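Long-range contact in maleylacetoacetate isomerase (Anaeromyxobacter dehalogenans, PDB 4IGJ), which probably isomerises maleylacetoacetate with the help of glutathione, as a zeta-class member of the glutathione transferase superfamily: residues Trp31-Leu45 against Cys188-Phe200. Residues are numbered along the deposited sequence; the frame is centred on the assembly and turned at random. Where two conformers were deposited one is given.
Sequences WRSSSAWRVRLGLAL and CYLVPQLYNARRF. With SO4 (sulfate ion), chain C.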
# COMPACT_ATOMS: atom_id res chain seq x y z
N TRP A 31 6.41 1.64 -19.90
CA TRP A 31 7.25 2.83 -19.72
C TRP A 31 6.61 3.83 -18.76
O TRP A 31 7.30 4.43 -17.93
CB TRP A 31 7.57 3.49 -21.08
CG TRP A 31 6.37 4.10 -21.74
CD1 TRP A 31 5.37 3.43 -22.39
CD2 TRP A 31 6.03 5.49 -21.80
NE1 TRP A 31 4.43 4.33 -22.86
CE2 TRP A 31 4.81 5.60 -22.50
CE3 TRP A 31 6.65 6.66 -21.34
CZ2 TRP A 31 4.19 6.82 -22.75
CZ3 TRP A 31 6.04 7.88 -21.59
CH2 TRP A 31 4.82 7.95 -22.29
N ARG A 32 5.29 3.98 -18.84
CA ARG A 32 4.63 5.03 -18.08
C ARG A 32 3.98 4.56 -16.77
O ARG A 32 3.39 5.37 -16.05
CB ARG A 32 3.59 5.74 -18.94
CG ARG A 32 3.49 7.21 -18.63
CD ARG A 32 2.48 7.87 -19.53
NE ARG A 32 2.82 9.27 -19.76
CZ ARG A 32 2.18 10.05 -20.62
NH1 ARG A 32 2.55 11.31 -20.79
NH2 ARG A 32 1.16 9.56 -21.32
N SER A 33 4.08 3.28 -16.47
CA SER A 33 3.48 2.73 -15.24
C SER A 33 4.20 3.24 -13.99
O SER A 33 5.39 3.00 -13.82
CB SER A 33 3.55 1.20 -15.27
OG SER A 33 3.33 0.66 -13.97
N SER A 34 3.48 3.94 -13.11
CA SER A 34 4.14 4.46 -11.91
C SER A 34 4.55 3.32 -10.98
O SER A 34 5.60 3.39 -10.35
CB SER A 34 3.27 5.50 -11.18
OG SER A 34 2.18 4.90 -10.52
N SER A 35 3.74 2.27 -10.93
CA SER A 35 4.09 1.13 -10.09
C SER A 35 5.37 0.46 -10.58
O SER A 35 6.24 0.11 -9.77
CB SER A 35 2.94 0.13 -9.99
OG SER A 35 3.27 -0.90 -9.08
N ALA A 36 5.52 0.32 -11.90
CA ALA A 36 6.72 -0.28 -12.46
C ALA A 36 7.92 0.63 -12.25
O ALA A 36 9.03 0.17 -11.99
CB ALA A 36 6.55 -0.59 -13.94
N TRP A 37 7.70 1.94 -12.36
CA TRP A 37 8.75 2.92 -12.16
C TRP A 37 9.36 2.78 -10.76
O TRP A 37 10.58 2.87 -10.60
CB TRP A 37 8.18 4.31 -12.42
CG TRP A 37 9.11 5.50 -12.42
CD1 TRP A 37 10.44 5.55 -12.06
CD2 TRP A 37 8.75 6.82 -12.79
NE1 TRP A 37 10.91 6.83 -12.19
CE2 TRP A 37 9.88 7.63 -12.64
CE3 TRP A 37 7.56 7.40 -13.24
CZ2 TRP A 37 9.86 9.00 -12.93
CZ3 TRP A 37 7.54 8.74 -13.52
CH2 TRP A 37 8.68 9.53 -13.37
N ARG A 38 8.52 2.57 -9.74
CA ARG A 38 9.02 2.38 -8.37
C ARG A 38 10.03 1.25 -8.33
O ARG A 38 11.08 1.37 -7.68
CB ARG A 38 7.89 2.05 -7.40
CG ARG A 38 6.77 3.09 -7.36
CD ARG A 38 5.52 2.41 -6.85
NE ARG A 38 4.36 3.30 -6.79
CZ ARG A 38 3.14 2.88 -6.49
NH1 ARG A 38 2.91 1.59 -6.25
NH2 ARG A 38 2.12 3.74 -6.45
N VAL A 39 9.71 0.15 -9.01
CA VAL A 39 10.59 -1.00 -9.03
C VAL A 39 11.87 -0.72 -9.82
O VAL A 39 12.97 -1.09 -9.39
CB VAL A 39 9.86 -2.27 -9.49
CG1 VAL A 39 10.81 -3.47 -9.53
CG2 VAL A 39 8.69 -2.56 -8.53
N ARG A 40 11.74 -0.02 -10.95
CA ARG A 40 12.91 0.39 -11.72
C ARG A 40 13.85 1.23 -10.87
O ARG A 40 15.07 1.11 -10.97
CB ARG A 40 12.49 1.17 -12.97
CG ARG A 40 11.67 0.35 -13.94
CD ARG A 40 11.65 0.98 -15.33
NE ARG A 40 11.09 2.33 -15.35
CZ ARG A 40 9.85 2.64 -15.72
NH1 ARG A 40 8.99 1.68 -16.09
NH2 ARG A 40 9.46 3.90 -15.70
N LEU A 41 13.29 2.09 -10.02
CA LEU A 41 14.10 2.89 -9.11
C LEU A 41 14.82 2.03 -8.07
O LEU A 41 16.01 2.23 -7.82
CB LEU A 41 13.25 3.96 -8.43
CG LEU A 41 12.94 5.13 -9.37
CD1 LEU A 41 11.89 6.02 -8.73
CD2 LEU A 41 14.22 5.91 -9.65
N GLY A 42 14.13 1.05 -7.50
CA GLY A 42 14.76 0.17 -6.54
C GLY A 42 15.92 -0.58 -7.17
O GLY A 42 16.98 -0.70 -6.56
N LEU A 43 15.70 -1.09 -8.38
CA LEU A 43 16.75 -1.82 -9.10
C LEU A 43 17.95 -0.93 -9.41
O LEU A 43 19.11 -1.31 -9.20
CB LEU A 43 16.17 -2.41 -10.38
CG LEU A 43 15.13 -3.50 -10.14
CD1 LEU A 43 14.26 -3.72 -11.37
CD2 LEU A 43 15.80 -4.81 -9.70
N ALA A 44 17.67 0.28 -9.90
CA ALA A 44 18.73 1.22 -10.28
C ALA A 44 19.54 1.67 -9.07
O ALA A 44 20.77 1.74 -9.13
CB ALA A 44 18.13 2.42 -11.01
N LEU A 45 18.85 1.96 -7.97
CA LEU A 45 19.52 2.42 -6.76
C LEU A 45 20.40 1.33 -6.14
O LEU A 45 21.40 1.63 -5.48
CB LEU A 45 18.50 2.94 -5.74
CG LEU A 45 17.87 4.29 -6.10
CD1 LEU A 45 16.60 4.57 -5.29
CD2 LEU A 45 18.87 5.44 -5.98
N CYS A 188 11.27 6.45 -3.92
CA CYS A 188 10.85 5.57 -5.01
C CYS A 188 9.35 5.69 -5.30
O CYS A 188 8.91 5.47 -6.43
CB CYS A 188 11.21 4.12 -4.71
SG CYS A 188 13.01 3.81 -4.59
N TYR A 189 8.59 6.06 -4.27
CA TYR A 189 7.14 6.29 -4.40
C TYR A 189 6.81 7.75 -4.73
O TYR A 189 5.91 8.03 -5.53
CB TYR A 189 6.41 5.83 -3.12
CG TYR A 189 6.23 4.33 -3.10
CD1 TYR A 189 5.04 3.75 -3.50
CD2 TYR A 189 7.28 3.50 -2.71
CE1 TYR A 189 4.89 2.36 -3.52
CE2 TYR A 189 7.14 2.11 -2.74
CZ TYR A 189 5.95 1.56 -3.14
OH TYR A 189 5.81 0.20 -3.18
N LEU A 190 7.53 8.69 -4.12
CA LEU A 190 7.29 10.11 -4.35
C LEU A 190 7.49 10.54 -5.80
O LEU A 190 6.64 11.22 -6.39
CB LEU A 190 8.20 10.95 -3.45
CG LEU A 190 8.09 12.45 -3.71
CD1 LEU A 190 6.71 12.94 -3.33
CD2 LEU A 190 9.15 13.17 -2.90
N VAL A 191 8.61 10.14 -6.38
CA VAL A 191 9.00 10.66 -7.69
C VAL A 191 7.99 10.31 -8.80
O VAL A 191 7.55 11.19 -9.53
CB VAL A 191 10.46 10.29 -8.02
CG1 VAL A 191 10.77 10.52 -9.50
CG2 VAL A 191 11.40 11.11 -7.15
N PRO A 192 7.58 9.04 -8.90
CA PRO A 192 6.58 8.75 -9.94
C PRO A 192 5.23 9.42 -9.68
O PRO A 192 4.53 9.76 -10.63
CB PRO A 192 6.47 7.22 -9.88
CG PRO A 192 7.82 6.78 -9.36
CD PRO A 192 8.12 7.80 -8.30
N GLN A 193 4.89 9.64 -8.41
CA GLN A 193 3.61 10.26 -8.10
C GLN A 193 3.59 11.73 -8.51
O GLN A 193 2.57 12.23 -8.98
CB GLN A 193 3.27 10.10 -6.61
CG GLN A 193 1.85 10.54 -6.26
CD GLN A 193 0.81 9.73 -7.00
OE1 GLN A 193 0.58 8.57 -6.67
NE2 GLN A 193 0.20 10.31 -8.03
N LEU A 194 4.72 12.41 -8.35
CA LEU A 194 4.82 13.81 -8.78
C LEU A 194 4.74 13.92 -10.30
O LEU A 194 4.14 14.86 -10.82
CB LEU A 194 6.11 14.45 -8.26
CG LEU A 194 6.19 14.68 -6.76
CD1 LEU A 194 7.59 15.14 -6.39
CD2 LEU A 194 5.14 15.69 -6.30
N TYR A 195 5.32 12.96 -11.01
CA TYR A 195 5.19 12.92 -12.46
C TYR A 195 3.71 12.79 -12.84
O TYR A 195 3.23 13.45 -13.77
CB TYR A 195 6.01 11.76 -13.02
CG TYR A 195 5.84 11.42 -14.49
CD1 TYR A 195 6.78 11.81 -15.43
CD2 TYR A 195 4.77 10.64 -14.92
CE1 TYR A 195 6.62 11.46 -16.78
CE2 TYR A 195 4.61 10.30 -16.24
CZ TYR A 195 5.53 10.70 -17.17
OH TYR A 195 5.36 10.34 -18.49
N ASN A 196 2.96 11.95 -12.14
CA ASN A 196 1.54 11.80 -12.44
C ASN A 196 0.76 13.07 -12.10
O ASN A 196 -0.16 13.44 -12.84
CB ASN A 196 0.96 10.57 -11.73
CG ASN A 196 1.31 9.27 -12.44
OD1 ASN A 196 2.07 9.26 -13.40
ND2 ASN A 196 0.75 8.17 -11.95
N ALA A 197 1.13 13.74 -11.02
CA ALA A 197 0.53 15.02 -10.65
C ALA A 197 0.66 16.01 -11.80
O ALA A 197 -0.31 16.67 -12.17
CB ALA A 197 1.18 15.59 -9.40
N ARG A 198 1.86 16.09 -12.38
CA ARG A 198 2.10 17.00 -13.50
C ARG A 198 1.27 16.60 -14.71
O ARG A 198 0.65 17.45 -15.35
CB ARG A 198 3.59 17.05 -13.85
CG ARG A 198 4.44 17.70 -12.77
CD ARG A 198 5.90 17.79 -13.16
NE ARG A 198 6.73 18.08 -11.99
CZ ARG A 198 7.45 17.17 -11.34
NH1 ARG A 198 7.46 15.92 -11.76
NH2 ARG A 198 8.17 17.52 -10.28
N ARG A 199 1.23 15.31 -15.01
CA ARG A 199 0.44 14.77 -16.11
C ARG A 199 -1.00 15.28 -16.05
O ARG A 199 -1.59 15.65 -17.07
CB ARG A 199 0.45 13.24 -16.03
CG ARG A 199 -0.16 12.50 -17.19
CD ARG A 199 0.48 11.12 -17.29
NE ARG A 199 -0.04 10.32 -18.39
CZ ARG A 199 -1.12 9.55 -18.30
NH1 ARG A 199 -1.80 9.47 -17.17
NH2 ARG A 199 -1.52 8.86 -19.36
N PHE A 200 -1.55 15.32 -14.84
CA PHE A 200 -2.94 15.71 -14.62
C PHE A 200 -3.11 17.21 -14.44
O PHE A 200 -4.21 17.68 -14.14
CB PHE A 200 -3.52 14.96 -13.42
CG PHE A 200 -3.78 13.50 -13.68
CD1 PHE A 200 -4.71 13.13 -14.64
CD2 PHE A 200 -3.11 12.52 -12.97
CE1 PHE A 200 -4.96 11.79 -14.90
CE2 PHE A 200 -3.36 11.17 -13.22
CZ PHE A 200 -4.28 10.81 -14.18
S SO4 C . -0.43 4.96 -13.14
O1 SO4 C . -0.93 6.20 -13.71
O2 SO4 C . -0.31 5.11 -11.70
O3 SO4 C . 0.87 4.69 -13.74
O4 SO4 C . -1.34 3.87 -13.47
O HOH W 1 2.19 6.42 -7.90
O HOH W 2 4.75 6.11 -7.09
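Near the C-terminal end of helix 34-45, SG of Cys188 touches CD1 of Leu45 (3.7 Å) and CB of Leu41. One residue on, the side chain of Arg38 lies across one face of the Tyr189 ring, a CH-pi contact with CD of Arg38 3.8 Å from the Tyr189 centroid and the guanidinium only moderately tilted. The hydroxyl of Tyr189 and NH1 of Arg38 both reach Ser93, consistent with holding the glutathione-binding residues Arg38 and Ser93 together.

Pro192, at the kink of its helix, is a knob between Ser34, Trp37, Arg38 and Leu41. Its CG sits over the Trp37 indole, 3.7 Å from the five-membered centroid. Swung anti to the backbone N (chi1 -174°), Trp37 also turns its six-membered edge onto the face of Tyr195, a T-shaped pair with planes at 82°. The Tyr195 hydroxyl accepts a nearly straight, in-plane bond from NE of Arg32 (3.0 Å). Asn196 weakly joins Ser34, Gln132 and Gln135 in binding a sulfate, probably from the crystallisation liquor; Gln135 also bonds Asn196. Last, the Arg32 guanidinium lies between Arg199 NE and the Trp31 ring; both arginines are donors and share no bond, while Thr241 O holds Arg32 NH2.

The two helix segments run roughly antiparallel, their axes 140° apart in direction and 8.7 Å at closest approach, joining the thioredoxin-like domain to the all-helical one, flanked by helices 93-103, 114-128 and 221-226, with helix 34-45 following strand 24-29.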